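Local coordinates for putative restriction endonuclease domain-containing protein (Anabaena variabilis, PDB 3OT2), which is of unknown function but is probably a nuclease of the PDDEXK restriction endonuclease-like superfamily, at residues T146-R151 / T156-E161; D163-V168 / E174-I179. All coordinates share one frame; numbering follows the deposited sequence.

Contact 1 (T146-R151 / T156-E161); sequences TVFVYR and TEVFDE
T156 lays its methyl over one face of the Y150 ring: CG2 is 4.0 Å from the ring centroid and 21° off the normal, a CH-pi contact. With chi1 at -55°, CG2 lies anti to the backbone N and reaches the rings, where it also meets CD1 of F148 at 3.8 Å, while OG1 stays beside the N. That hydroxyl is hydrogen-bonded to T156 of the second subunit. V158 and T156 also pack on L127 of the second subunit, so the face bearing F148 serves the dimer interface. The two segments form a beta hairpin whose strands, 146-150 and 157-159, run antiparallel at 154°. V147 with F159 and V149 with E157 are hydrogen-bonded pairs, each with two backbone bonds, of which V149 N to E157 O is 2.8 Å long; F148 and V158 form the non-hydrogen-bonded pair between them. F148 and V158 lie side by side and point the same way, CE1 of the ring 3.8 Å from V158 CG2, and the methyl CG2 of T146 sits above the centre of the same ring. On the other face V149 directs CG2 obliquely at F159, 3.7 Å from CD2 and equally close to CE2, whereas CG1 is the branch anti to the backbone N. E157 OE1 lies in the plane of the F159 ring, at its edge. The same oxygen receives R151 NH1 at 2.9 Å in a salt bridge, with guanidinium and carboxylate planes steeply inclined; R151 is modelled in two conformers, so the bridge is doubtful as a permanent link. The chemistry therefore divides the hairpin: four backbone bonds fix its register, aromatic and methyl groups fill both faces, and a doubtful ion pair closes the end near the turn.

Contact 2 (D163-V168 / E174-I179); sequences DALVPV and ELHLSI
A164 and I179 meet where two loop arms are joined by a single beta bridge, centred on L165 and S178, just before helix 179-183 begins. The evidence for the bridge is that two direct backbone bonds flank the L165-S178 pair. The first of them joins I179 N to A164 O at 3.0 Å, so the carbonyl of A164 receives the first N-H of the helix. Beside it S178 occupies the N-cap position, its OG bonded to D181 N, and chi1 of 67° sets that oxygen between the backbone N and the carbonyl carbon. L165 next folds its side chain back over the opposing arm: CD2 lies 3.7 Å from S178 N, a buried backbone nitrogen with no partner in the model. The methyl covering it can offer no acceptor. V166 supplies the second direct bond, from its N to L177 O at 2.8 Å. The valine branch CG2, beside its own backbone N, meets I179 CD1 at 3.7 Å, the two side chains crossing at about a right angle. The carbonyl of P167 is bonded to the indole nitrogen of W138 on strand 136-141. Here the arms diverge, yet V168 points toward the opposing arm and sets CG1 4.0 Å from CD2 of L175, whose side chain also packs on helix 40-57. Where the backbones are too far apart to bond directly, one water fills in: it donates to V166 O at 2.7 Å and to L175 O at 2.8 Å, and accepts from L177 N, also at 2.8 Å.

How the contacts relate
Contacts 1 and 2 follow one another along the chain, their centres about 11 Å apart, and they pack against each other. The ring of F159 from contact 1 abuts P167 of contact 2, CE2 to CD 3.4 Å, and R151, in the conformer given, also packs on this proline. At the other end I179 brings CD1 to 3.3 Å from F159 O and also touches V147. Helix 179-183 and the loop before it thus lie against the hairpin face that carries V147, V149 and F159, whereas the face with F148 and V158 meets the second subunit. The residues lining the 1,4-butanediol pocket, among them F15, E20 and R70, belong to neither contact.

Contact 1 (T146-R151 / T156-E161)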
ATOM      1  N   THR A 146       0.147   4.240 -11.827  1.00 32.70           N
ATOM      2  CA  THR A 146       0.714   3.069 -11.217  1.00 31.74           C
ATOM      3  C   THR A 146      -0.379   2.082 -10.884  1.00 34.08           C
ATOM      4  O   THR A 146      -1.506   2.472 -10.561  1.00 32.03           O
ATOM      5  CB  THR A 146       1.484   3.499  -9.926  1.00 38.63           C
ATOM      6  OG1 THR A 146       2.598   4.318 -10.295  1.00 39.97           O
ATOM      7  CG2 THR A 146       1.977   2.298  -9.075  1.00 35.53           C
ATOM      8  N   VAL A 147      -0.044   0.800 -10.989  1.00 29.88           N
ATOM      9  CA  VAL A 147      -0.922  -0.269 -10.538  1.00 27.96           C
ATOM     10  C   VAL A 147      -0.149  -1.129  -9.534  1.00 31.10           C
ATOM     11  O   VAL A 147       0.942  -1.616  -9.847  1.00 30.92           O
ATOM     12  CB  VAL A 147      -1.561  -1.130 -11.662  1.00 28.94           C
ATOM     13  CG1 VAL A 147      -2.529  -2.148 -11.056  1.00 27.58           C
ATOM     14  CG2 VAL A 147      -2.290  -0.247 -12.686  1.00 28.64           C
ATOM     15  N   PHE A 148      -0.724  -1.321  -8.336  1.00 27.02           N
ATOM     16  CA  PHE A 148      -0.192  -2.275  -7.365  1.00 26.67           C
ATOM     17  C   PHE A 148      -0.965  -3.551  -7.549  1.00 30.54           C
ATOM     18  O   PHE A 148      -2.201  -3.512  -7.629  1.00 29.00           O
ATOM     19  CB  PHE A 148      -0.309  -1.782  -5.917  1.00 29.01           C
ATOM     20  CG  PHE A 148       0.554  -0.598  -5.557  1.00 33.43           C
ATOM     21  CD1 PHE A 148       1.928  -0.734  -5.427  1.00 37.71           C
ATOM     22  CD2 PHE A 148      -0.011   0.652  -5.345  1.00 38.37           C
ATOM     23  CE1 PHE A 148       2.727   0.362  -5.062  1.00 40.05           C
ATOM     24  CE2 PHE A 148       0.790   1.742  -4.951  1.00 42.82           C
ATOM     25  CZ  PHE A 148       2.150   1.582  -4.814  1.00 40.15           C
ATOM     26  N   VAL A 149      -0.257  -4.669  -7.659  1.00 27.40           N
ATOM     27  CA  VAL A 149      -0.854  -5.995  -7.849  1.00 25.27           C
ATOM     28  C   VAL A 149      -0.665  -6.803  -6.563  1.00 28.88           C
ATOM     29  O   VAL A 149       0.463  -6.988  -6.092  1.00 28.01           O
ATOM     30  CB  VAL A 149      -0.274  -6.709  -9.095  1.00 28.29           C
ATOM     31  CG1 VAL A 149      -0.699  -8.183  -9.135  1.00 28.25           C
ATOM     32  CG2 VAL A 149      -0.704  -5.996 -10.380  1.00 28.42           C
ATOM     33  N   TYR A 150      -1.778  -7.309  -6.028  1.00 25.67           N
ATOM     34  CA  TYR A 150      -1.835  -8.088  -4.803  1.00 25.45           C
ATOM     35  C   TYR A 150      -2.258  -9.539  -5.080  1.00 29.99           C
ATOM     36  O   TYR A 150      -3.303  -9.750  -5.669  1.00 29.14           O
ATOM     37  CB  TYR A 150      -2.861  -7.442  -3.858  1.00 26.03           C
ATOM     38  CG  TYR A 150      -2.463  -6.081  -3.340  1.00 27.68           C
ATOM     39  CD1 TYR A 150      -2.731  -4.925  -4.072  1.00 29.16           C
ATOM     40  CD2 TYR A 150      -1.841  -5.942  -2.105  1.00 28.93           C
ATOM     41  CE1 TYR A 150      -2.382  -3.667  -3.584  1.00 29.70           C
ATOM     42  CE2 TYR A 150      -1.484  -4.687  -1.611  1.00 30.87           C
ATOM     43  CZ  TYR A 150      -1.744  -3.556  -2.360  1.00 33.84           C
ATOM     44  OH  TYR A 150      -1.379  -2.334  -1.857  1.00 36.95           O
ATOM     45  N   ARG A 151      -1.440 -10.515  -4.647  1.00 28.50           N
ATOM     46  CA  ARG A 151      -1.715 -11.947  -4.771  0.50 29.40           C
ATOM     47  C   ARG A 151      -1.591 -12.578  -3.390  1.00 33.50           C
ATOM     48  O   ARG A 151      -0.801 -12.069  -2.573  1.00 32.69           O
ATOM     49  CB  ARG A 151      -0.754 -12.621  -5.758  0.50 32.41           C
ATOM     50  CG  ARG A 151      -0.917 -12.201  -7.213  0.50 41.17           C
ATOM     51  CD  ARG A 151       0.208 -12.850  -7.968  0.50 47.56           C
ATOM     52  NE  ARG A 151       0.005 -12.909  -9.402  0.50 45.47           N
ATOM     53  CZ  ARG A 151       0.778 -12.314 -10.309  0.50 49.79           C
ATOM     54  NH1 ARG A 151       1.784 -11.530  -9.928  0.50 29.13           N
ATOM     55  NH2 ARG A 151       0.552 -12.496 -11.603  0.50 29.38           N
ATOM     56  N   THR A 156       3.632  -7.272  -2.459  1.00 31.27           N
ATOM     57  CA  THR A 156       2.925  -6.392  -3.404  1.00 30.63           C
ATOM     58  C   THR A 156       3.841  -6.160  -4.612  1.00 33.87           C
ATOM     59  O   THR A 156       5.055  -6.001  -4.430  1.00 32.66           O
ATOM     60  CB  THR A 156       2.547  -5.058  -2.707  1.00 32.28           C
ATOM     61  OG1 THR A 156       1.798  -5.337  -1.533  1.00 32.19           O
ATOM     62  CG2 THR A 156       1.754  -4.110  -3.617  1.00 31.25           C
ATOM     63  N   GLU A 157       3.276  -6.171  -5.829  1.00 30.13           N
ATOM     64  CA  GLU A 157       4.065  -5.926  -7.055  1.00 30.96           C
ATOM     65  C   GLU A 157       3.683  -4.584  -7.639  1.00 33.68           C
ATOM     66  O   GLU A 157       2.519  -4.201  -7.565  1.00 33.43           O
ATOM     67  CB  GLU A 157       3.836  -7.034  -8.079  1.00 32.44           C
ATOM     68  CG  GLU A 157       4.544  -8.319  -7.718  1.00 45.04           C
ATOM     69  CD  GLU A 157       4.350  -9.473  -8.681  1.00 66.58           C
ATOM     70  OE1 GLU A 157       3.599  -9.317  -9.671  1.00 54.98           O
ATOM     71  OE2 GLU A 157       4.901 -10.563  -8.405  1.00 65.50           O
ATOM     72  N   VAL A 158       4.654  -3.861  -8.197  1.00 32.49           N
ATOM     73  CA  VAL A 158       4.458  -2.505  -8.732  1.00 32.29           C
ATOM     74  C   VAL A 158       4.603  -2.509 -10.241  1.00 35.64           C
ATOM     75  O   VAL A 158       5.616  -3.000 -10.751  1.00 36.47           O
ATOM     76  CB  VAL A 158       5.460  -1.471  -8.127  1.00 36.66           C
ATOM     77  CG1 VAL A 158       5.044  -0.046  -8.463  1.00 36.52           C
ATOM     78  CG2 VAL A 158       5.590  -1.622  -6.635  1.00 36.30           C
ATOM     79  N   PHE A 159       3.656  -1.872 -10.941  1.00 31.43           N
ATOM     80  CA  PHE A 159       3.699  -1.708 -12.404  1.00 30.81           C
ATOM     81  C   PHE A 159       3.533  -0.228 -12.717  1.00 34.48           C
ATOM     82  O   PHE A 159       2.532   0.376 -12.314  1.00 34.15           O
ATOM     83  CB  PHE A 159       2.609  -2.597 -13.082  1.00 30.94           C
ATOM     84  CG  PHE A 159       2.941  -4.060 -12.850  1.00 31.45           C
ATOM     85  CD1 PHE A 159       3.845  -4.724 -13.676  1.00 35.33           C
ATOM     86  CD2 PHE A 159       2.475  -4.724 -11.717  1.00 31.51           C
ATOM     87  CE1 PHE A 159       4.233  -6.035 -13.397  1.00 36.08           C
ATOM     88  CE2 PHE A 159       2.891  -6.018 -11.424  1.00 34.80           C
ATOM     89  CZ  PHE A 159       3.782  -6.661 -12.258  1.00 34.11           C
ATOM     90  N   ASP A 160       4.539   0.385 -13.369  1.00 33.00           N
ATOM     91  CA  ASP A 160       4.453   1.799 -13.718  1.00 34.38           C
ATOM     92  C   ASP A 160       5.215   2.174 -15.005  1.00 41.34           C
ATOM     93  O   ASP A 160       5.220   3.341 -15.370  1.00 40.92           O
ATOM     94  CB  ASP A 160       4.907   2.699 -12.558  1.00 36.65           C
ATOM     95  CG  ASP A 160       6.331   2.506 -12.064  1.00 46.77           C
ATOM     96  OD1 ASP A 160       7.193   2.046 -12.855  1.00 48.17           O
ATOM     97  OD2 ASP A 160       6.585   2.815 -10.905  1.00 52.36           O
ATOM     98  N   GLU A 161       5.868   1.203 -15.669  1.00 40.48           N
ATOM     99  CA  GLU A 161       6.559   1.450 -16.946  1.00 41.53           C
ATOM    100  C   GLU A 161       5.491   1.473 -18.028  1.00 44.12           C
ATOM    101  O   GLU A 161       4.646   0.577 -18.036  1.00 42.16           O
ATOM    102  CB  GLU A 161       7.631   0.380 -17.231  1.00 43.96           C
ATOM    103  CG  GLU A 161       8.896   0.537 -16.399  1.00 61.31           C
ATOM    104  CD  GLU A 161       9.731   1.772 -16.694  1.00 98.25           C
ATOM    105  OE1 GLU A 161      10.343   1.838 -17.787  1.00 98.84           O
ATOM    106  OE2 GLU A 161       9.778   2.673 -15.824  1.00 97.20           O
TER

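Contact 2 (D163-V168 / E174-I179)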
ATOM      1  N   ASP A 163       5.213   0.602 -21.164  1.00 43.33           N
ATOM      2  CA  ASP A 163       5.067  -0.596 -21.994  1.00 44.20           C
ATOM      3  C   ASP A 163       4.814  -1.878 -21.180  1.00 46.54           C
ATOM      4  O   ASP A 163       4.527  -2.908 -21.775  1.00 47.67           O
ATOM      5  CB  ASP A 163       6.293  -0.782 -22.908  1.00 48.79           C
ATOM      6  CG  ASP A 163       6.571   0.401 -23.837  1.00 66.39           C
ATOM      7  OD1 ASP A 163       5.595   0.937 -24.436  1.00 66.18           O
ATOM      8  OD2 ASP A 163       7.763   0.786 -23.974  1.00 75.68           O
ATOM      9  N   ALA A 164       4.886  -1.821 -19.844  1.00 40.92           N
ATOM     10  CA  ALA A 164       4.690  -3.017 -19.029  1.00 38.82           C
ATOM     11  C   ALA A 164       3.241  -3.480 -19.029  1.00 41.34           C
ATOM     12  O   ALA A 164       2.325  -2.662 -18.913  1.00 39.38           O
ATOM     13  CB  ALA A 164       5.144  -2.759 -17.613  1.00 38.48           C
ATOM     14  N   LEU A 165       3.034  -4.793 -19.172  1.00 38.61           N
ATOM     15  CA  LEU A 165       1.698  -5.394 -19.095  1.00 37.09           C
ATOM     16  C   LEU A 165       1.345  -5.620 -17.655  1.00 40.15           C
ATOM     17  O   LEU A 165       2.178  -6.095 -16.885  1.00 40.61           O
ATOM     18  CB  LEU A 165       1.624  -6.720 -19.843  1.00 38.18           C
ATOM     19  CG  LEU A 165       1.744  -6.697 -21.357  1.00 44.61           C
ATOM     20  CD1 LEU A 165       1.573  -8.098 -21.882  1.00 45.73           C
ATOM     21  CD2 LEU A 165       0.692  -5.793 -21.997  1.00 46.29           C
ATOM     22  N   VAL A 166       0.119  -5.289 -17.270  1.00 34.22           N
ATOM     23  CA  VAL A 166      -0.301  -5.477 -15.884  1.00 30.79           C
ATOM     24  C   VAL A 166      -0.769  -6.926 -15.753  1.00 34.08           C
ATOM     25  O   VAL A 166      -1.590  -7.348 -16.558  1.00 32.60           O
ATOM     26  CB  VAL A 166      -1.378  -4.458 -15.440  1.00 32.19           C
ATOM     27  CG1 VAL A 166      -1.572  -4.484 -13.926  1.00 30.15           C
ATOM     28  CG2 VAL A 166      -1.019  -3.046 -15.901  1.00 33.08           C
ATOM     29  N   PRO A 167      -0.262  -7.710 -14.782  1.00 31.14           N
ATOM     30  CA  PRO A 167      -0.738  -9.096 -14.640  1.00 30.26           C
ATOM     31  C   PRO A 167      -2.235  -9.183 -14.380  1.00 31.65           C
ATOM     32  O   PRO A 167      -2.842  -8.332 -13.701  1.00 28.72           O
ATOM     33  CB  PRO A 167       0.016  -9.622 -13.409  1.00 32.48           C
ATOM     34  CG  PRO A 167       1.136  -8.700 -13.198  1.00 37.24           C
ATOM     35  CD  PRO A 167       0.722  -7.371 -13.739  1.00 32.79           C
ATOM     36  N   VAL A 168      -2.810 -10.253 -14.879  1.00 27.85           N
ATOM     37  CA  VAL A 168      -4.234 -10.532 -14.734  1.00 27.52           C
ATOM     38  C   VAL A 168      -4.391 -11.946 -14.175  1.00 32.72           C
ATOM     39  O   VAL A 168      -3.478 -12.758 -14.350  1.00 31.89           O
ATOM     40  CB  VAL A 168      -4.977 -10.350 -16.097  1.00 30.86           C
ATOM     41  CG1 VAL A 168      -5.028  -8.878 -16.507  1.00 29.61           C
ATOM     42  CG2 VAL A 168      -4.376 -11.219 -17.215  1.00 32.26           C
ATOM     43  N   GLU A 174      -6.195 -13.795 -21.513  1.00 35.33           N
ATOM     44  CA  GLU A 174      -6.272 -13.238 -22.880  1.00 35.81           C
ATOM     45  C   GLU A 174      -6.224 -11.696 -22.862  1.00 38.86           C
ATOM     46  O   GLU A 174      -5.993 -11.083 -23.903  1.00 39.01           O
ATOM     47  CB  GLU A 174      -7.533 -13.712 -23.599  1.00 37.53           C
ATOM     48  CG  GLU A 174      -7.457 -15.180 -23.974  1.00 46.59           C
ATOM     49  CD  GLU A 174      -6.273 -15.528 -24.861  1.00 68.66           C
ATOM     50  OE1 GLU A 174      -6.150 -14.933 -25.954  1.00 55.34           O
ATOM     51  OE2 GLU A 174      -5.412 -16.317 -24.415  1.00 71.23           O
ATOM     52  N   LEU A 175      -6.446 -11.074 -21.680  1.00 33.33           N
ATOM     53  CA  LEU A 175      -6.365  -9.616 -21.554  1.00 33.41           C
ATOM     54  C   LEU A 175      -4.910  -9.176 -21.441  1.00 37.15           C
ATOM     55  O   LEU A 175      -4.240  -9.508 -20.457  1.00 35.38           O
ATOM     56  CB  LEU A 175      -7.168  -9.108 -20.344  1.00 31.52           C
ATOM     57  CG  LEU A 175      -7.097  -7.588 -20.070  1.00 35.16           C
ATOM     58  CD1 LEU A 175      -7.550  -6.771 -21.317  1.00 35.26           C
ATOM     59  CD2 LEU A 175      -7.896  -7.215 -18.833  1.00 34.00           C
ATOM     60  N   HIS A 176      -4.434  -8.407 -22.427  1.00 35.11           N
ATOM     61  CA  HIS A 176      -3.065  -7.873 -22.413  1.00 36.12           C
ATOM     62  C   HIS A 176      -3.158  -6.379 -22.304  1.00 37.64           C
ATOM     63  O   HIS A 176      -3.329  -5.689 -23.308  1.00 37.17           O
ATOM     64  CB  HIS A 176      -2.272  -8.299 -23.663  1.00 40.94           C
ATOM     65  CG  HIS A 176      -2.234  -9.774 -23.858  1.00 47.29           C
ATOM     66  ND1 HIS A 176      -1.658 -10.612 -22.919  1.00 49.86           N
ATOM     67  CD2 HIS A 176      -2.736 -10.520 -24.865  1.00 52.30           C
ATOM     68  CE1 HIS A 176      -1.814 -11.833 -23.391  1.00 50.95           C
ATOM     69  NE2 HIS A 176      -2.455 -11.824 -24.559  1.00 52.73           N
ATOM     70  N   LEU A 177      -3.117  -5.878 -21.068  1.00 33.25           N
ATOM     71  CA  LEU A 177      -3.290  -4.459 -20.808  1.00 31.86           C
ATOM     72  C   LEU A 177      -2.004  -3.822 -20.319  1.00 34.96           C
ATOM     73  O   LEU A 177      -1.502  -4.173 -19.248  1.00 33.44           O
ATOM     74  CB  LEU A 177      -4.427  -4.262 -19.780  1.00 30.10           C
ATOM     75  CG  LEU A 177      -4.814  -2.816 -19.466  1.00 32.67           C
ATOM     76  CD1 LEU A 177      -5.502  -2.184 -20.672  1.00 34.13           C
ATOM     77  CD2 LEU A 177      -5.713  -2.760 -18.266  1.00 31.05           C
ATOM     78  N   SER A 178      -1.462  -2.886 -21.113  1.00 32.75           N
ATOM     79  CA  SER A 178      -0.260  -2.167 -20.711  1.00 32.22           C
ATOM     80  C   SER A 178      -0.637  -1.000 -19.810  1.00 33.99           C
ATOM     81  O   SER A 178      -1.792  -0.566 -19.821  1.00 31.96           O
ATOM     82  CB  SER A 178       0.508  -1.663 -21.928  1.00 36.22           C
ATOM     83  OG  SER A 178      -0.226  -0.658 -22.609  1.00 40.57           O
ATOM     84  N   ILE A 179       0.342  -0.463 -19.073  1.00 31.36           N
ATOM     85  CA  ILE A 179       0.181   0.733 -18.230  1.00 29.83           C
ATOM     86  C   ILE A 179      -0.267   1.909 -19.128  1.00 36.61           C
ATOM     87  O   ILE A 179      -1.248   2.591 -18.809  1.00 35.55           O
ATOM     88  CB  ILE A 179       1.513   1.021 -17.463  1.00 31.65           C
ATOM     89  CG1 ILE A 179       1.724  -0.002 -16.309  1.00 30.50           C
ATOM     90  CG2 ILE A 179       1.649   2.485 -16.951  1.00 30.84           C
ATOM     91  CD1 ILE A 179       0.708   0.129 -15.074  1.00 30.86           C
TER
HETATM   92  O   HOH W   1      -2.468  -7.745 -19.100  1.00 37.51           O